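Local coordinates for protein 4-hydroxy-3-methylbut-2-enyl diphosphate reductase (Aquifex aeolicus, PDB 3DNF) that reduces (E)-4-hydroxy-3-methylbut-2-enyl diphosphate to isopentenyl and dimethylallyl diphosphates at an iron-sulfur cluster, the last step of the non-mevalonate isoprenoid pathway, at residues V144-L147 with E148-G151; I150-A153 with L154-E157; V106-L109 with T110-Y114; K219-G222 with N223-R226. All blocks are in the same frame, centred on the assembly; numbering follows the deposited sequence.

Interaction 1: residues V144-L147 with E148-G151; sequences VETL and EDIG
Asp-149 turns its carboxylate back on the chain that precedes it, and a single oxygen, OD2, gathers the backbone N-H groups of Glu-145 and Thr-146. The bond from Glu-145 N to Asp-149 OD2 is short, 2.7 Å, and uses the anti lone pair; that from Thr-146 N to Asp-149 OD2, 3.0 Å, comes from above the carboxylate plane, 48° out of it. A water adds a third donor to OD2 and also touches Thr-146 OG1. With CG of Asp-149 beside its own backbone N, chi1 of -70° swings the carboxylate to the two N-H groups of Glu-145 and Thr-146. The other oxygen, OD1, is held in a salt bridge by Lys-122, whose backbone N-H is taken by Glu-145 OE1.

Backbone bonds three residues apart shape the 3-10 turn: Asp-149 N reaches Thr-146 O at 2.9 Å, and Ile-150 N reaches Leu-147 O at 3.2 Å. Apart from the polar bonds, CG1 of Val-144 meets CG2 of Ile-150 at 3.7 Å, and Val-144 also packs on Phe-171 and Val-175 of helix 169-182, as suits buried hydrophobic residues where strand 141-144 ends. With both oxygens engaged by N-H donors, water and lysine, Asp-149 is probably ionised, and its short reach suits it to tie the strand's exit to the following turn.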
ATOM      1  N   VAL B 144     -13.638  -2.169  -3.734  1.00 31.08           N
ATOM      2  CA  VAL B 144     -12.652  -2.817  -4.565  1.00 30.20           C
ATOM      3  C   VAL B 144     -12.640  -4.302  -4.217  1.00 31.58           C
ATOM      4  O   VAL B 144     -12.194  -4.695  -3.134  1.00 29.23           O
ATOM      5  CB  VAL B 144     -11.244  -2.132  -4.380  1.00 29.22           C
ATOM      6  CG1 VAL B 144     -10.119  -3.037  -5.004  1.00 27.64           C
ATOM      7  CG2 VAL B 144     -11.231  -0.767  -5.094  1.00 30.89           C
ATOM      8  N   GLU B 145     -13.125  -5.126  -5.154  1.00 32.58           N
ATOM      9  CA  GLU B 145     -13.205  -6.563  -4.917  1.00 34.04           C
ATOM     10  C   GLU B 145     -12.132  -7.292  -5.706  1.00 35.22           C
ATOM     11  O   GLU B 145     -11.628  -8.341  -5.280  1.00 35.72           O
ATOM     12  CB  GLU B 145     -14.602  -7.106  -5.242  1.00 34.65           C
ATOM     13  CG  GLU B 145     -14.714  -8.578  -4.898  1.00 37.40           C
ATOM     14  CD  GLU B 145     -16.121  -9.114  -4.955  1.00 42.88           C
ATOM     15  OE1 GLU B 145     -17.093  -8.315  -4.997  1.00 41.69           O
ATOM     16  OE2 GLU B 145     -16.240 -10.363  -4.918  1.00 45.24           O
ATOM     17  N   THR B 146     -11.793  -6.725  -6.851  1.00 36.19           N
ATOM     18  CA  THR B 146     -10.669  -7.206  -7.636  1.00 36.70           C
ATOM     19  C   THR B 146      -9.834  -6.006  -8.071  1.00 37.66           C
ATOM     20  O   THR B 146     -10.287  -4.867  -8.001  1.00 38.00           O
ATOM     21  CB  THR B 146     -11.108  -8.045  -8.873  1.00 37.00           C
ATOM     22  OG1 THR B 146     -11.717  -7.188  -9.847  1.00 37.35           O
ATOM     23  CG2 THR B 146     -12.069  -9.133  -8.468  1.00 38.17           C
ATOM     24  N   LEU B 147      -8.617  -6.255  -8.542  1.00 37.97           N
ATOM     25  CA  LEU B 147      -7.695  -5.171  -8.811  1.00 39.54           C
ATOM     26  C   LEU B 147      -8.217  -4.218  -9.900  1.00 39.83           C
ATOM     27  O   LEU B 147      -7.931  -3.024  -9.863  1.00 40.56           O
ATOM     28  CB  LEU B 147      -6.299  -5.718  -9.118  1.00 39.30           C
ATOM     29  CG  LEU B 147      -5.055  -4.892  -8.769  1.00 39.96           C
ATOM     30  CD1 LEU B 147      -5.049  -4.314  -7.351  1.00 40.73           C
ATOM     31  CD2 LEU B 147      -3.827  -5.772  -8.988  1.00 41.12           C
ATOM     32  N   GLU B 148      -9.036  -4.737 -10.813  1.00 40.12           N
ATOM     33  CA  GLU B 148      -9.616  -3.927 -11.892  1.00 40.76           C
ATOM     34  C   GLU B 148     -10.573  -2.855 -11.362  1.00 39.48           C
ATOM     35  O   GLU B 148     -10.800  -1.841 -12.040  1.00 40.40           O
ATOM     36  CB  GLU B 148     -10.328  -4.810 -12.928  1.00 41.34           C
ATOM     37  CG  GLU B 148      -9.465  -5.178 -14.122  1.00 44.66           C
ATOM     38  CD  GLU B 148     -10.257  -5.198 -15.435  1.00 49.26           C
ATOM     39  OE1 GLU B 148     -11.413  -5.690 -15.438  1.00 50.56           O
ATOM     40  OE2 GLU B 148      -9.719  -4.728 -16.471  1.00 51.92           O
ATOM     41  N   ASP B 149     -11.087  -3.060 -10.146  1.00 37.08           N
ATOM     42  CA  ASP B 149     -11.983  -2.090  -9.490  1.00 36.07           C
ATOM     43  C   ASP B 149     -11.316  -0.757  -9.099  1.00 34.81           C
ATOM     44  O   ASP B 149     -12.007   0.231  -8.870  1.00 33.44           O
ATOM     45  CB  ASP B 149     -12.629  -2.696  -8.245  1.00 35.39           C
ATOM     46  CG  ASP B 149     -13.650  -3.785  -8.558  1.00 38.19           C
ATOM     47  OD1 ASP B 149     -14.283  -3.741  -9.623  1.00 40.29           O
ATOM     48  OD2 ASP B 149     -13.870  -4.670  -7.699  1.00 39.21           O
ATOM     49  N   ILE B 150      -9.987  -0.711  -9.011  1.00 34.20           N
ATOM     50  CA  ILE B 150      -9.318   0.497  -8.503  1.00 33.58           C
ATOM     51  C   ILE B 150      -9.312   1.721  -9.441  1.00 33.55           C
ATOM     52  O   ILE B 150      -9.060   2.842  -8.995  1.00 32.86           O
ATOM     53  CB  ILE B 150      -7.882   0.221  -7.995  1.00 34.16           C
ATOM     54  CG1 ILE B 150      -6.939  -0.089  -9.157  1.00 34.12           C
ATOM     55  CG2 ILE B 150      -7.888  -0.895  -6.982  1.00 33.60           C
ATOM     56  CD1 ILE B 150      -5.475  -0.122  -8.721  1.00 34.99           C
ATOM     57  N   GLY B 151      -9.580   1.494 -10.733  1.00 33.07           N
ATOM     58  CA  GLY B 151      -9.626   2.562 -11.744  1.00 33.93           C
ATOM     59  C   GLY B 151     -10.217   3.894 -11.301  1.00 34.43           C
ATOM     60  O   GLY B 151      -9.599   4.941 -11.472  1.00 35.31           O
TER
HETATM   61  O   HOH W   1     -14.852  -7.097  -9.112  1.00 49.77           O

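Interaction 2: residues I150-A153 with L154-E157; sequences IGEA and LKHE
Ile-150 and Leu-154 lie one turn apart in the crossover connection that carries the chain from strand 141-144 to strand 158-163 of a parallel open alpha/beta sheet. This is the packed side: their CD1 methyls come within 4.2 Å, and both side chains lean on Ile-179 of helix 169-182. Ala-153 is small enough to sit against Phe-115 and Val-117 of strand 115-119. Leu-154 N bonds to Ile-150 O at 3.2 Å, meeting the carbonyl almost end-on, and only weakly to Gly-151 O, while Lys-155 N and His-156 N reach back three residues to Glu-152 O and Ala-153 O.

The looser side is polar. Glu-152, bent at chi2 (76°), brings OE1 to Lys-155 NZ, 2.6 Å away, where the ammonium approaches on the syn side but 30° out of the carboxylate plane. The lysine chain is extended beyond CG and reaches the carboxylate with NZ, and a water weakly joins Lys-155 NZ to Glu-152 OE2. His-156, stacked on Phe-115, presents a ring edge to the backbone, with ND1 giving a weak bond, 3.3 Å long, to Glu-152 O.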
ATOM      1  N   ILE B 150      -9.987  -0.711  -9.011  1.00 34.20           N
ATOM      2  CA  ILE B 150      -9.318   0.497  -8.503  1.00 33.58           C
ATOM      3  C   ILE B 150      -9.312   1.721  -9.441  1.00 33.55           C
ATOM      4  O   ILE B 150      -9.060   2.842  -8.995  1.00 32.86           O
ATOM      5  CB  ILE B 150      -7.882   0.221  -7.995  1.00 34.16           C
ATOM      6  CG1 ILE B 150      -6.939  -0.089  -9.157  1.00 34.12           C
ATOM      7  CG2 ILE B 150      -7.888  -0.895  -6.982  1.00 33.60           C
ATOM      8  CD1 ILE B 150      -5.475  -0.122  -8.721  1.00 34.99           C
ATOM      9  N   GLY B 151      -9.580   1.494 -10.733  1.00 33.07           N
ATOM     10  CA  GLY B 151      -9.626   2.562 -11.744  1.00 33.93           C
ATOM     11  C   GLY B 151     -10.217   3.894 -11.301  1.00 34.43           C
ATOM     12  O   GLY B 151      -9.599   4.941 -11.472  1.00 35.31           O
ATOM     13  N   GLU B 152     -11.425   3.862 -10.740  1.00 35.04           N
ATOM     14  CA  GLU B 152     -12.106   5.090 -10.338  1.00 34.63           C
ATOM     15  C   GLU B 152     -11.371   5.839  -9.199  1.00 34.06           C
ATOM     16  O   GLU B 152     -11.328   7.067  -9.195  1.00 34.08           O
ATOM     17  CB  GLU B 152     -13.559   4.792  -9.967  1.00 35.53           C
ATOM     18  CG  GLU B 152     -14.415   6.012  -9.645  1.00 38.30           C
ATOM     19  CD  GLU B 152     -14.832   6.794 -10.882  1.00 41.62           C
ATOM     20  OE1 GLU B 152     -14.595   6.319 -12.020  1.00 41.73           O
ATOM     21  OE2 GLU B 152     -15.392   7.900 -10.705  1.00 41.88           O
ATOM     22  N   ALA B 153     -10.787   5.103  -8.249  1.00 32.94           N
ATOM     23  CA  ALA B 153     -10.022   5.725  -7.189  1.00 32.79           C
ATOM     24  C   ALA B 153      -8.770   6.438  -7.723  1.00 33.11           C
ATOM     25  O   ALA B 153      -8.346   7.440  -7.149  1.00 32.97           O
ATOM     26  CB  ALA B 153      -9.653   4.671  -6.041  1.00 32.57           C
ATOM     27  N   LEU B 154      -8.210   5.941  -8.830  1.00 32.73           N
ATOM     28  CA  LEU B 154      -6.999   6.541  -9.415  1.00 34.72           C
ATOM     29  C   LEU B 154      -7.236   7.927 -10.026  1.00 34.71           C
ATOM     30  O   LEU B 154      -6.285   8.648 -10.342  1.00 37.12           O
ATOM     31  CB  LEU B 154      -6.351   5.591 -10.423  1.00 34.39           C
ATOM     32  CG  LEU B 154      -6.017   4.171  -9.930  1.00 36.05           C
ATOM     33  CD1 LEU B 154      -5.119   3.470 -10.954  1.00 35.60           C
ATOM     34  CD2 LEU B 154      -5.382   4.130  -8.502  1.00 36.34           C
ATOM     35  N   LYS B 155      -8.505   8.299 -10.158  1.00 35.52           N
ATOM     36  CA  LYS B 155      -8.907   9.617 -10.660  1.00 35.83           C
ATOM     37  C   LYS B 155      -8.743  10.682  -9.581  1.00 35.65           C
ATOM     38  O   LYS B 155      -8.758  11.873  -9.873  1.00 36.51           O
ATOM     39  CB  LYS B 155     -10.368   9.578 -11.118  1.00 35.38           C
ATOM     40  CG  LYS B 155     -10.610   8.736 -12.356  1.00 37.40           C
ATOM     41  CD  LYS B 155     -12.096   8.671 -12.639  1.00 39.91           C
ATOM     42  CE  LYS B 155     -12.363   7.888 -13.904  1.00 42.27           C
ATOM     43  NZ  LYS B 155     -13.836   7.696 -14.066  1.00 43.05           N
ATOM     44  N   HIS B 156      -8.548  10.260  -8.336  1.00 33.96           N
ATOM     45  CA  HIS B 156      -8.507  11.193  -7.218  1.00 32.92           C
ATOM     46  C   HIS B 156      -7.086  11.363  -6.709  1.00 33.42           C
ATOM     47  O   HIS B 156      -6.278  10.440  -6.808  1.00 34.61           O
ATOM     48  CB  HIS B 156      -9.419  10.686  -6.085  1.00 33.08           C
ATOM     49  CG  HIS B 156     -10.861  10.719  -6.455  1.00 33.40           C
ATOM     50  ND1 HIS B 156     -11.475   9.708  -7.165  1.00 35.14           N
ATOM     51  CD2 HIS B 156     -11.794  11.681  -6.293  1.00 33.10           C
ATOM     52  CE1 HIS B 156     -12.731  10.040  -7.416  1.00 30.28           C
ATOM     53  NE2 HIS B 156     -12.955  11.225  -6.873  1.00 34.69           N
ATOM     54  N   GLU B 157      -6.811  12.493  -6.073  1.00 33.23           N
ATOM     55  CA  GLU B 157      -5.453  12.750  -5.599  1.00 34.06           C
ATOM     56  C   GLU B 157      -5.247  12.215  -4.195  1.00 33.28           C
ATOM     57  O   GLU B 157      -4.123  11.933  -3.816  1.00 33.48           O
ATOM     58  CB  GLU B 157      -5.140  14.227  -5.645  1.00 36.12           C
ATOM     59  CG  GLU B 157      -5.141  14.735  -7.079  1.00 39.52           C
ATOM     60  CD  GLU B 157      -4.642  16.155  -7.207  1.00 47.45           C
ATOM     61  OE1 GLU B 157      -4.730  16.910  -6.211  1.00 50.05           O
ATOM     62  OE2 GLU B 157      -4.176  16.522  -8.316  1.00 50.96           O
TER
HETATM   63  O   HOH W   2     -15.008  10.494 -12.786  1.00 58.28           O

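Interaction 3: residues V106-L109 with T110-Y114; sequences VCQL and TREGY
Gln-108 and Glu-112, one helical turn apart, cross at their ends with amide and carboxylate planes almost perpendicular (83°). Gln-108 NE2 gives a straight bond of 2.9 Å to Glu-112 OE2, which lies in the amide plane although the donor stands above the carboxylate. Glu-112 OE1 makes a salt bridge to Lys-187 of strand 185-189. Arg-111 folds back along the helix and lays one guanidinium face over Cys-107 O and Gln-108 CA. Cys-107 beside it is in a disulfide with Cys-137.

Thr-110 OG1, set beside its own backbone N (chi1 -66°), returns to Val-106 O at 2.9 Å; Thr-110 N reaches the same oxygen from the opposite face of the carbonyl plane. Helix 97-111 then ends in a Schellman motif: Gly-113 takes positive phi (92°), where a side chain would press on the preceding carbonyl, Gly-113 N bonds to Thr-110 O, and Tyr-114 N to Leu-109 O at 3.0 Å. The Tyr-114 ring turns its edge to that same Leu-109 O, while Leu-109 CD2 crosses to Tyr-114 CD2 at 3.9 Å. Lys-187 of the second subunit packs against the tyrosine.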
ATOM      1  N   VAL B 106     -14.819   5.184   7.760  1.00 29.92           N
ATOM      2  CA  VAL B 106     -15.186   5.799   6.445  1.00 30.47           C
ATOM      3  C   VAL B 106     -15.660   7.220   6.650  1.00 31.12           C
ATOM      4  O   VAL B 106     -15.379   8.136   5.820  1.00 30.24           O
ATOM      5  CB  VAL B 106     -16.151   4.953   5.587  1.00 30.42           C
ATOM      6  CG1 VAL B 106     -15.537   3.575   5.215  1.00 31.51           C
ATOM      7  CG2 VAL B 106     -17.539   4.837   6.244  1.00 32.51           C
ATOM      8  N   CYS B 107     -16.291   7.462   7.781  1.00 32.20           N
ATOM      9  CA  CYS B 107     -16.718   8.830   8.052  1.00 33.17           C
ATOM     10  C   CYS B 107     -15.567   9.786   8.415  1.00 31.28           C
ATOM     11  O   CYS B 107     -15.564  10.932   7.996  1.00 30.41           O
ATOM     12  CB  CYS B 107     -17.820   8.871   9.104  1.00 34.14           C
ATOM     13  SG  CYS B 107     -19.345   8.009   8.523  1.00 41.49           S
ATOM     14  N   GLN B 108     -14.620   9.298   9.200  1.00 30.01           N
ATOM     15  CA  GLN B 108     -13.404  10.028   9.516  1.00 29.33           C
ATOM     16  C   GLN B 108     -12.655  10.389   8.245  1.00 28.52           C
ATOM     17  O   GLN B 108     -12.289  11.552   8.083  1.00 28.13           O
ATOM     18  CB  GLN B 108     -12.528   9.238  10.480  1.00 30.81           C
ATOM     19  CG  GLN B 108     -11.222   9.956  10.814  1.00 33.41           C
ATOM     20  CD  GLN B 108     -10.193   9.008  11.382  1.00 38.62           C
ATOM     21  OE1 GLN B 108     -10.530   7.927  11.867  1.00 41.00           O
ATOM     22  NE2 GLN B 108      -8.939   9.401  11.319  1.00 37.71           N
ATOM     23  N   LEU B 109     -12.446   9.406   7.344  1.00 28.42           N
ATOM     24  CA  LEU B 109     -11.756   9.649   6.103  1.00 28.96           C
ATOM     25  C   LEU B 109     -12.482  10.696   5.238  1.00 28.63           C
ATOM     26  O   LEU B 109     -11.836  11.546   4.598  1.00 28.91           O
ATOM     27  CB  LEU B 109     -11.555   8.324   5.340  1.00 29.21           C
ATOM     28  CG  LEU B 109     -10.501   7.335   5.915  1.00 29.44           C
ATOM     29  CD1 LEU B 109     -10.588   6.010   5.138  1.00 32.41           C
ATOM     30  CD2 LEU B 109      -9.068   7.879   5.852  1.00 31.97           C
ATOM     31  N   THR B 110     -13.805  10.646   5.240  1.00 29.15           N
ATOM     32  CA  THR B 110     -14.618  11.644   4.523  1.00 28.53           C
ATOM     33  C   THR B 110     -14.399  13.073   5.088  1.00 29.23           C
ATOM     34  O   THR B 110     -14.150  14.028   4.329  1.00 28.92           O
ATOM     35  CB  THR B 110     -16.109  11.219   4.594  1.00 27.80           C
ATOM     36  OG1 THR B 110     -16.277   9.995   3.848  1.00 30.10           O
ATOM     37  CG2 THR B 110     -17.024  12.341   4.051  1.00 29.52           C
ATOM     38  N   ARG B 111     -14.472  13.210   6.410  1.00 29.83           N
ATOM     39  CA  ARG B 111     -14.185  14.484   7.082  1.00 30.60           C
ATOM     40  C   ARG B 111     -12.798  15.036   6.735  1.00 29.81           C
ATOM     41  O   ARG B 111     -12.611  16.242   6.608  1.00 31.01           O
ATOM     42  CB  ARG B 111     -14.341  14.368   8.597  1.00 30.31           C
ATOM     43  CG  ARG B 111     -15.781  14.064   9.042  1.00 31.63           C
ATOM     44  CD  ARG B 111     -15.949  14.262  10.567  1.00 33.49           C
ATOM     45  NE  ARG B 111     -15.154  13.313  11.356  1.00 36.82           N
ATOM     46  CZ  ARG B 111     -15.560  12.101  11.760  1.00 37.87           C
ATOM     47  NH1 ARG B 111     -16.768  11.627  11.469  1.00 38.26           N
ATOM     48  NH2 ARG B 111     -14.744  11.350  12.480  1.00 39.23           N
ATOM     49  N   GLU B 112     -11.847  14.135   6.504  1.00 29.59           N
ATOM     50  CA  GLU B 112     -10.480  14.495   6.186  1.00 30.54           C
ATOM     51  C   GLU B 112     -10.273  14.725   4.681  1.00 30.30           C
ATOM     52  O   GLU B 112      -9.184  15.055   4.284  1.00 32.32           O
ATOM     53  CB  GLU B 112      -9.519  13.429   6.747  1.00 29.94           C
ATOM     54  CG  GLU B 112      -9.575  13.324   8.310  1.00 31.57           C
ATOM     55  CD  GLU B 112      -8.734  12.175   8.895  1.00 32.73           C
ATOM     56  OE1 GLU B 112      -8.225  11.350   8.116  1.00 37.26           O
ATOM     57  OE2 GLU B 112      -8.589  12.081  10.143  1.00 35.16           O
ATOM     58  N   GLY B 113     -11.324  14.552   3.882  1.00 29.73           N
ATOM     59  CA  GLY B 113     -11.301  14.973   2.479  1.00 31.23           C
ATOM     60  C   GLY B 113     -10.855  13.851   1.542  1.00 31.44           C
ATOM     61  O   GLY B 113     -10.463  14.115   0.400  1.00 32.63           O
ATOM     62  N   TYR B 114     -10.896  12.605   2.002  1.00 30.24           N
ATOM     63  CA  TYR B 114     -10.496  11.485   1.122  1.00 29.67           C
ATOM     64  C   TYR B 114     -11.640  10.881   0.311  1.00 31.79           C
ATOM     65  O   TYR B 114     -12.791  10.865   0.771  1.00 32.05           O
ATOM     66  CB  TYR B 114      -9.878  10.312   1.921  1.00 30.17           C
ATOM     67  CG  TYR B 114      -8.558  10.646   2.549  1.00 30.03           C
ATOM     68  CD1 TYR B 114      -7.381  10.516   1.833  1.00 31.11           C
ATOM     69  CD2 TYR B 114      -8.490  11.168   3.866  1.00 29.83           C
ATOM     70  CE1 TYR B 114      -6.157  10.854   2.408  1.00 30.12           C
ATOM     71  CE2 TYR B 114      -7.280  11.498   4.447  1.00 28.15           C
ATOM     72  CZ  TYR B 114      -6.108  11.342   3.707  1.00 29.68           C
ATOM     73  OH  TYR B 114      -4.915  11.679   4.263  1.00 29.26           O
TER

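Interaction 4: residues K219-G222 with N223-R226; sequences KNSG and NTRR
Ser-221 and Thr-224 join their hydroxyls, with 2.6 Å between Ser-221 OG and Thr-224 OG1. Ser-221 holds the N-cap position of helix 222-234; its OG points anti to the backbone N (chi1 165°), directed at the first turn. Small hydroxyl residues suit a helix start, and Ser-221 and Asn-223 probably also bind the substrate, (E)-4-hydroxy-3-methylbut-2-enyl diphosphate.

The second kind of interaction is the grip of Arg-225 on the loop carbonyls. Its NE donates to Lys-219 O at 2.6 Å, approaching almost head-on with the oxygen in the guanidinium plane, and NH2 adds a weak bond to Asn-220 O of 3.3 Å. Bent at chi3 (-94°), the side chain lays one guanidinium face over Gly-222 CA. Arginine offers the several N-H groups needed for two carbonyls at once.

Backbone bonds complete the turn: Arg-225 N to Ser-221 O at 3.1 Å, with weaker ones from Thr-224 N to Ser-221 O and from Arg-226 N to Gly-222 O. Asn-223 leans on Thr-196 and Gln-200 of helix 195-206, while Lys-219 and Thr-224 touch His-240 of strand 238-241.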
ATOM      1  N   LYS B 219     -19.119 -28.197   6.195  1.00 34.88           N
ATOM      2  CA  LYS B 219     -18.270 -28.467   5.018  1.00 35.92           C
ATOM      3  C   LYS B 219     -18.184 -27.274   4.067  1.00 36.86           C
ATOM      4  O   LYS B 219     -17.150 -27.041   3.444  1.00 36.78           O
ATOM      5  CB  LYS B 219     -18.784 -29.676   4.219  1.00 35.49           C
ATOM      6  CG  LYS B 219     -18.830 -30.993   4.974  1.00 35.36           C
ATOM      7  CD  LYS B 219     -19.529 -32.084   4.152  1.00 35.29           C
ATOM      8  CE  LYS B 219     -19.710 -33.333   5.004  1.00 34.66           C
ATOM      9  NZ  LYS B 219     -20.471 -34.410   4.328  1.00 33.98           N
ATOM     10  N   ASN B 220     -19.285 -26.534   3.954  1.00 37.88           N
ATOM     11  CA  ASN B 220     -19.355 -25.380   3.069  1.00 39.00           C
ATOM     12  C   ASN B 220     -18.705 -24.140   3.687  1.00 39.70           C
ATOM     13  O   ASN B 220     -18.547 -23.119   3.018  1.00 40.35           O
ATOM     14  CB  ASN B 220     -20.809 -25.089   2.711  1.00 39.12           C
ATOM     15  CG  ASN B 220     -21.634 -24.678   3.921  1.00 40.08           C
ATOM     16  OD1 ASN B 220     -21.266 -24.944   5.071  1.00 40.85           O
ATOM     17  ND2 ASN B 220     -22.758 -24.024   3.664  1.00 41.66           N
ATOM     18  N   SER B 221     -18.340 -24.229   4.964  1.00 39.94           N
ATOM     19  CA  SER B 221     -17.595 -23.162   5.621  1.00 40.29           C
ATOM     20  C   SER B 221     -16.176 -23.155   5.069  1.00 40.44           C
ATOM     21  O   SER B 221     -15.369 -24.032   5.402  1.00 40.60           O
ATOM     22  CB  SER B 221     -17.589 -23.355   7.139  1.00 40.44           C
ATOM     23  OG  SER B 221     -16.599 -22.551   7.773  1.00 41.41           O
ATOM     24  N   GLY B 222     -15.890 -22.176   4.211  1.00 40.22           N
ATOM     25  CA  GLY B 222     -14.562 -22.003   3.616  1.00 40.20           C
ATOM     26  C   GLY B 222     -13.428 -21.911   4.627  1.00 40.40           C
ATOM     27  O   GLY B 222     -12.410 -22.577   4.476  1.00 40.61           O
ATOM     28  N   ASN B 223     -13.600 -21.103   5.673  1.00 40.27           N
ATOM     29  CA  ASN B 223     -12.548 -20.979   6.695  1.00 39.98           C
ATOM     30  C   ASN B 223     -12.437 -22.152   7.684  1.00 39.31           C
ATOM     31  O   ASN B 223     -11.404 -22.298   8.353  1.00 39.34           O
ATOM     32  CB  ASN B 223     -12.617 -19.633   7.436  1.00 40.42           C
ATOM     33  CG  ASN B 223     -11.817 -18.525   6.742  1.00 41.77           C
ATOM     34  OD1 ASN B 223     -12.266 -17.377   6.687  1.00 41.86           O
ATOM     35  ND2 ASN B 223     -10.624 -18.869   6.209  1.00 43.43           N
ATOM     36  N   THR B 224     -13.479 -22.979   7.786  1.00 37.72           N
ATOM     37  CA  THR B 224     -13.338 -24.246   8.499  1.00 36.18           C
ATOM     38  C   THR B 224     -12.428 -25.161   7.672  1.00 35.63           C
ATOM     39  O   THR B 224     -11.529 -25.799   8.220  1.00 34.73           O
ATOM     40  CB  THR B 224     -14.684 -24.942   8.747  1.00 36.20           C
ATOM     41  OG1 THR B 224     -15.515 -24.101   9.560  1.00 35.87           O
ATOM     42  CG2 THR B 224     -14.487 -26.254   9.472  1.00 36.20           C
ATOM     43  N   ARG B 225     -12.661 -25.199   6.362  1.00 35.16           N
ATOM     44  CA  ARG B 225     -11.863 -26.033   5.457  1.00 35.13           C
ATOM     45  C   ARG B 225     -10.384 -25.642   5.462  1.00 34.69           C
ATOM     46  O   ARG B 225      -9.512 -26.485   5.227  1.00 33.90           O
ATOM     47  CB  ARG B 225     -12.431 -25.999   4.030  1.00 35.23           C
ATOM     48  CG  ARG B 225     -13.626 -26.926   3.826  1.00 35.87           C
ATOM     49  CD  ARG B 225     -14.072 -27.008   2.358  1.00 36.18           C
ATOM     50  NE  ARG B 225     -15.133 -26.041   2.094  1.00 38.79           N
ATOM     51  CZ  ARG B 225     -15.019 -24.980   1.303  1.00 38.66           C
ATOM     52  NH1 ARG B 225     -13.887 -24.743   0.649  1.00 38.84           N
ATOM     53  NH2 ARG B 225     -16.054 -24.165   1.155  1.00 38.98           N
ATOM     54  N   ARG B 226     -10.108 -24.365   5.728  1.00 34.35           N
ATOM     55  CA  ARG B 226      -8.736 -23.878   5.776  1.00 34.42           C
ATOM     56  C   ARG B 226      -8.091 -24.359   7.058  1.00 33.67           C
ATOM     57  O   ARG B 226      -6.930 -24.761   7.047  1.00 33.62           O
ATOM     58  CB  ARG B 226      -8.688 -22.358   5.686  1.00 34.86           C
ATOM     59  CG  ARG B 226      -7.491 -21.812   4.923  1.00 37.44           C
ATOM     60  CD  ARG B 226      -7.906 -20.501   4.251  1.00 42.08           C
ATOM     61  NE  ARG B 226      -6.789 -19.755   3.675  1.00 45.26           N
ATOM     62  CZ  ARG B 226      -6.863 -18.482   3.288  1.00 46.74           C
ATOM     63  NH1 ARG B 226      -8.003 -17.810   3.419  1.00 47.69           N
ATOM     64  NH2 ARG B 226      -5.800 -17.875   2.773  1.00 47.22           N
TER

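How the interactions relate
Interactions 1 and 2 are one continuous connection: they share Ile-150 and Gly-151, their centres lie about 10 Å apart, and both pack on helix 169-182. Interaction 3 flanks the same sheet, at the end of the helix leading into strand 115-119, its centre about 16 Å from that of interaction 2. These three are partly buried, combining leucine, isoleucine or valine packing with polar groups at the edge. Interaction 4 is a surface contact beside another sheet, about 36 Å from interaction 3 between centres, almost wholly polar and at a helix start, whereas interaction 3 closes a helix. A carboxylate takes part in the main side-chain bond of interactions 1 and 2, and in one of those in interaction 3; hydroxyls and a guanidinium serve interaction 4.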